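Glycosyl transferase family 8 (Streptococcus pneumoniae, PDB 5GVV) transfers galactose from UDP-galactose to the terminal glucose of the already glycosylated serine-rich repeat protein PsrP, the third step in building its O-linked glycan. Local coordinates at residues S49-R52 and I53-E57; Y91-P94 and D95-E99. All coordinates share one frame; numbering follows the deposited sequence.

How the contacts relate
Both contacts belong to the glycosyltransferase domain and follow one another along the chain, their centres about 21 Å apart and their nearest atoms about 11 Å apart, without touching. Contact 1 is two turns of the regular helix 45-57, contact 2 an irregular turn in the loop leading to strand 101-105; strand 34-40 starts the crossover containing the helix and also packs against Phe-96 and Val-97. Each is partly buried. In contact 1 successive carbonyls accept i+4 amides, the first two bonds weak, and a tyrosine ring reaches the second subunit; in contact 2 one carbonyl takes two amides, and the side chain of Ile-93 lies about 10 Å from the bound UDP.

Contact 1 (S49-R52 and I53-E57); sequences SQIR and IYLQE
Tyr-54 lies back over the preceding turn of its helix, against Gln-50 and Ile-51. Tyr-54 CB sits 3.3 Å from Ile-51 O. With CG anti to the carbonyl carbon (chi1 -64°), the ring leans toward the helix start and places one face over Gln-50 O, which lies 3.7 Å from the ring plane, near its centre. Along one side of the ring, CD2 and CE2 meet the Ile-51 CD1 methyl, Tyr-54 CE2 standing 3.7 Å from Ile-51 CD1. On the other side Tyr-54 CE1 is 3.4 Å from Gln-50 NE2, the amide plane being turned 29° from the ring. At the tip, Tyr-54 OH lies beside the bent glutamine chain, 3.6 Å from Gln-50 CG. A bend at chi2 (63°) brings the Gln-50 amide back along the CE1 and hydroxyl rim of the ring, on the same side as its carbonyl oxygen. Trp-255 also meets the tyrosine ring, and Leu-252 of the second subunit packs on both Tyr-54 and Gln-50.

On another side of the helix Arg-52 and Gln-56 run side by side, Arg-52 CG 3.5 Å from Gln-56 NE2. Arg-52 NE is hydrogen-bonded to Leu-62 O, Gln-56 NE2 to Asp-61 OD1 and Gln-56 OE1 to Lys-272 N. Beneath them Gln-56 N donates to Arg-52 O at 3.0 Å, and Leu-55 N to Ile-51 O; the two preceding i+4 bonds are weak. This is the helix of a beta-alpha-beta crossover between strands 34-40 and 61-66, part of the Rossmann-like GT-A fold of family 8 glycosyltransferases.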
loop_
_atom_site.group_PDB
_atom_site.type_symbol
_atom_site.label_atom_id
_atom_site.label_comp_id
_atom_site.label_asym_id
_atom_site.label_seq_id
_atom_site.Cartn_x
_atom_site.Cartn_y
_atom_site.Cartn_z
ATOM N N SER A 49 10.186 -8.620 -7.827
ATOM C CA SER A 49 11.617 -8.895 -7.689
ATOM C C SER A 49 12.076 -9.020 -6.235
ATOM O O SER A 49 12.768 -9.978 -5.878
ATOM C CB SER A 49 12.452 -7.844 -8.421
ATOM O OG SER A 49 12.273 -7.958 -9.820
ATOM N N GLN A 50 11.683 -8.061 -5.399
ATOM C CA GLN A 50 12.112 -8.054 -4.002
ATOM C C GLN A 50 11.485 -9.177 -3.183
ATOM O O GLN A 50 12.175 -9.873 -2.428
ATOM C CB GLN A 50 11.790 -6.709 -3.348
ATOM C CG GLN A 50 12.320 -6.600 -1.921
ATOM C CD GLN A 50 13.836 -6.672 -1.861
ATOM O OE1 GLN A 50 14.523 -5.726 -2.239
ATOM N NE2 GLN A 50 14.364 -7.799 -1.396
ATOM N N ILE A 51 10.172 -9.341 -3.314
ATOM C CA ILE A 51 9.460 -10.332 -2.523
ATOM C C ILE A 51 9.900 -11.737 -2.941
ATOM O O ILE A 51 9.960 -12.650 -2.111
ATOM C CB ILE A 51 7.934 -10.176 -2.677
ATOM C CG1 ILE A 51 7.496 -8.754 -2.322
ATOM C CG2 ILE A 51 7.192 -11.187 -1.811
ATOM C CD1 ILE A 51 7.976 -8.286 -0.954
ATOM N N ARG A 52 10.218 -11.900 -4.226
ATOM C CA ARG A 52 10.679 -13.191 -4.743
ATOM C C ARG A 52 11.957 -13.628 -4.040
ATOM O O ARG A 52 12.124 -14.800 -3.722
ATOM C CB ARG A 52 10.908 -13.129 -6.259
ATOM C CG ARG A 52 11.500 -14.405 -6.851
ATOM C CD ARG A 52 11.600 -14.330 -8.367
ATOM N NE ARG A 52 10.282 -14.194 -8.976
ATOM C CZ ARG A 52 9.909 -13.164 -9.731
ATOM N NH1 ARG A 52 10.761 -12.176 -9.991
ATOM N NH2 ARG A 52 8.683 -13.123 -10.237
ATOM N N ILE A 53 12.852 -12.675 -3.789
ATOM C CA ILE A 53 14.068 -12.947 -3.028
ATOM C C ILE A 53 13.752 -13.454 -1.622
ATOM O O ILE A 53 14.394 -14.389 -1.132
ATOM C CB ILE A 53 14.950 -11.690 -2.915
ATOM C CG1 ILE A 53 15.490 -11.294 -4.291
ATOM C CG2 ILE A 53 16.100 -11.919 -1.938
ATOM C CD1 ILE A 53 16.321 -10.019 -4.292
ATOM N N TYR A 54 12.771 -12.833 -0.971
ATOM C CA TYR A 54 12.365 -13.264 0.367
ATOM C C TYR A 54 11.905 -14.715 0.333
ATOM O O TYR A 54 12.317 -15.529 1.166
ATOM C CB TYR A 54 11.228 -12.388 0.901
ATOM C CG TYR A 54 11.595 -10.938 1.098
ATOM C CD1 TYR A 54 12.922 -10.548 1.260
ATOM C CD2 TYR A 54 10.615 -9.957 1.126
ATOM C CE1 TYR A 54 13.258 -9.215 1.440
ATOM C CE2 TYR A 54 10.944 -8.621 1.296
ATOM C CZ TYR A 54 12.264 -8.261 1.455
ATOM O OH TYR A 54 12.591 -6.929 1.634
ATOM N N LEU A 55 11.036 -15.030 -0.622
ATOM C CA LEU A 55 10.467 -16.368 -0.726
ATOM C C LEU A 55 11.555 -17.409 -0.964
ATOM O O LEU A 55 11.532 -18.482 -0.362
ATOM C CB LEU A 55 9.422 -16.429 -1.844
ATOM C CG LEU A 55 7.961 -16.281 -1.420
ATOM C CD1 LEU A 55 7.564 -17.416 -0.499
ATOM C CD2 LEU A 55 7.735 -14.947 -0.730
ATOM N N GLN A 56 12.512 -17.083 -1.830
ATOM C CA GLN A 56 13.614 -17.993 -2.131
ATOM C C GLN A 56 14.518 -18.228 -0.922
ATOM O O GLN A 56 14.997 -19.344 -0.697
ATOM C CB GLN A 56 14.429 -17.462 -3.316
ATOM C CG GLN A 56 13.647 -17.443 -4.634
ATOM C CD GLN A 56 14.437 -16.852 -5.777
ATOM O OE1 GLN A 56 15.502 -16.270 -5.572
ATOM N NE2 GLN A 56 13.922 -16.995 -6.993
ATOM N N GLU A 57 14.752 -17.176 -0.146
ATOM C CA GLU A 57 15.587 -17.286 1.042
ATOM C C GLU A 57 14.936 -18.187 2.088
ATOM O O GLU A 57 15.623 -18.751 2.945
ATOM C CB GLU A 57 15.894 -15.891 1.611
ATOM C CG GLU A 57 16.855 -15.092 0.735
ATOM C CD GLU A 57 17.110 -13.679 1.231
ATOM O OE1 GLU A 57 16.304 -13.154 2.025
ATOM O OE2 GLU A 57 18.126 -13.088 0.808
#

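Contact 2 (Y91-P94 and D95-E99)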
loop_
_atom_site.group_PDB
_atom_site.type_symbol
_atom_site.label_atom_id
_atom_site.label_comp_id
_atom_site.label_asym_id
_atom_site.label_seq_id
_atom_site.Cartn_x
_atom_site.Cartn_y
_atom_site.Cartn_z
ATOM N N TYR A 91 -10.529 -18.705 -11.491
ATOM C CA TYR A 91 -10.926 -19.631 -12.547
ATOM C C TYR A 91 -9.709 -20.110 -13.348
ATOM O O TYR A 91 -9.651 -21.269 -13.774
ATOM C CB TYR A 91 -11.928 -18.971 -13.506
ATOM C CG TYR A 91 -13.286 -18.629 -12.919
ATOM C CD1 TYR A 91 -13.649 -19.047 -11.646
ATOM C CD2 TYR A 91 -14.213 -17.893 -13.654
ATOM C CE1 TYR A 91 -14.891 -18.736 -11.114
ATOM C CE2 TYR A 91 -15.455 -17.574 -13.128
ATOM C CZ TYR A 91 -15.789 -18.002 -11.858
ATOM O OH TYR A 91 -17.025 -17.695 -11.329
ATOM N N PHE A 92 -8.737 -19.217 -13.543
ATOM C CA PHE A 92 -7.600 -19.487 -14.430
ATOM C C PHE A 92 -6.431 -20.181 -13.735
ATOM O O PHE A 92 -5.342 -20.286 -14.299
ATOM C CB PHE A 92 -7.107 -18.188 -15.075
ATOM C CG PHE A 92 -8.156 -17.471 -15.878
ATOM C CD1 PHE A 92 -8.391 -17.818 -17.201
ATOM C CD2 PHE A 92 -8.906 -16.449 -15.307
ATOM C CE1 PHE A 92 -9.356 -17.159 -17.947
ATOM C CE2 PHE A 92 -9.872 -15.783 -16.045
ATOM C CZ PHE A 92 -10.097 -16.137 -17.367
ATOM N N ILE A 93 -6.654 -20.653 -12.513
ATOM C CA ILE A 93 -5.607 -21.343 -11.756
ATOM C C ILE A 93 -4.886 -22.466 -12.524
ATOM O O ILE A 93 -3.654 -22.467 -12.590
ATOM C CB ILE A 93 -6.121 -21.831 -10.371
ATOM C CG1 ILE A 93 -6.236 -20.648 -9.402
ATOM C CG2 ILE A 93 -5.190 -22.878 -9.784
ATOM C CD1 ILE A 93 -6.951 -20.977 -8.096
ATOM N N PRO A 94 -5.636 -23.408 -13.130
ATOM C CA PRO A 94 -4.910 -24.505 -13.783
ATOM C C PRO A 94 -4.180 -24.092 -15.061
ATOM O O PRO A 94 -3.506 -24.924 -15.669
ATOM C CB PRO A 94 -6.020 -25.518 -14.103
ATOM C CG PRO A 94 -7.246 -24.696 -14.254
ATOM C CD PRO A 94 -7.099 -23.572 -13.252
ATOM N N ASP A 95 -4.297 -22.829 -15.459
ATOM C CA ASP A 95 -3.566 -22.330 -16.618
ATOM C C ASP A 95 -2.146 -21.889 -16.249
ATOM O O ASP A 95 -1.309 -21.671 -17.131
ATOM C CB ASP A 95 -4.326 -21.176 -17.283
ATOM C CG ASP A 95 -5.587 -21.636 -17.993
ATOM O OD1 ASP A 95 -5.591 -22.767 -18.526
ATOM O OD2 ASP A 95 -6.576 -20.869 -18.022
ATOM N N PHE A 96 -1.875 -21.769 -14.949
ATOM C CA PHE A 96 -0.570 -21.312 -14.476
ATOM C C PHE A 96 0.147 -22.315 -13.578
ATOM O O PHE A 96 1.365 -22.480 -13.671
ATOM C CB PHE A 96 -0.711 -19.990 -13.713
ATOM C CG PHE A 96 -1.199 -18.846 -14.556
ATOM C CD1 PHE A 96 -2.546 -18.496 -14.554
ATOM C CD2 PHE A 96 -0.317 -18.116 -15.345
ATOM C CE1 PHE A 96 -3.006 -17.441 -15.324
ATOM C CE2 PHE A 96 -0.770 -17.055 -16.116
ATOM C CZ PHE A 96 -2.118 -16.719 -16.106
ATOM N N VAL A 97 -0.604 -22.967 -12.694
ATOM C CA VAL A 97 -0.017 -23.854 -11.690
ATOM C C VAL A 97 0.351 -25.213 -12.285
ATOM O O VAL A 97 -0.466 -25.840 -12.957
ATOM C CB VAL A 97 -0.975 -24.044 -10.494
ATOM C CG1 VAL A 97 -0.316 -24.871 -9.402
ATOM C CG2 VAL A 97 -1.398 -22.682 -9.946
ATOM N N THR A 98 1.578 -25.667 -12.031
ATOM C CA THR A 98 2.082 -26.907 -12.623
ATOM C C THR A 98 1.958 -28.079 -11.658
ATOM O O THR A 98 2.095 -29.239 -12.054
ATOM C CB THR A 98 3.560 -26.771 -13.047
ATOM O OG1 THR A 98 4.381 -26.586 -11.885
ATOM C CG2 THR A 98 3.739 -25.583 -13.974
ATOM N N GLU A 99 1.698 -27.776 -10.389
ATOM C CA GLU A 99 1.560 -28.821 -9.381
ATOM C C GLU A 99 0.182 -29.478 -9.447
ATOM O O GLU A 99 -0.798 -28.850 -9.857
ATOM C CB GLU A 99 1.829 -28.271 -7.977
ATOM C CG GLU A 99 3.297 -27.938 -7.697
ATOM C CD GLU A 99 3.767 -26.655 -8.363
ATOM O OE1 GLU A 99 2.922 -25.854 -8.816
ATOM O OE2 GLU A 99 4.995 -26.445 -8.430
#
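Phe-92 and Asp-95 meet edge-on to the ring in a tight turn of the loop before strand 101-105, the strand that leads into the manganese-binding DxD motif (Asp-106 and Asp-108) of the GT-A fold. Asp-95 OD2 lies in the ring plane, 3.6 Å from Phe-92 CD1, with ring and carboxylate planes 42° apart. The same oxygen forms a salt bridge with Arg-159, whose helix 158-167 also packs on Phe-92. Phe-96 presents its edge to the backbone instead, CD1 standing 3.3 Å from Phe-92 O near the ring plane. Phe-92 O also accepts a hydrogen bond from Asp-95 N at 3.0 Å, the donor lying above the carbonyl plane.

Ile-93 and Val-97 lie side by side and point the same way, their CG2 methyls 3.8 Å apart. Val-97 CG2 is anti to its carbonyl carbon, a rotation that brings this methyl to Ile-93 while CG1 takes the position anti to N (chi1 -175°). Within the turn, Ile-93 O is gripped by two amides. Phe-96 N approaches from above the carbonyl plane at 3.0 Å, whereas Val-97 N arrives almost in line with the C=O bond, 3.1 Å from Ile-93 O, with an N-H...O angle of 174°.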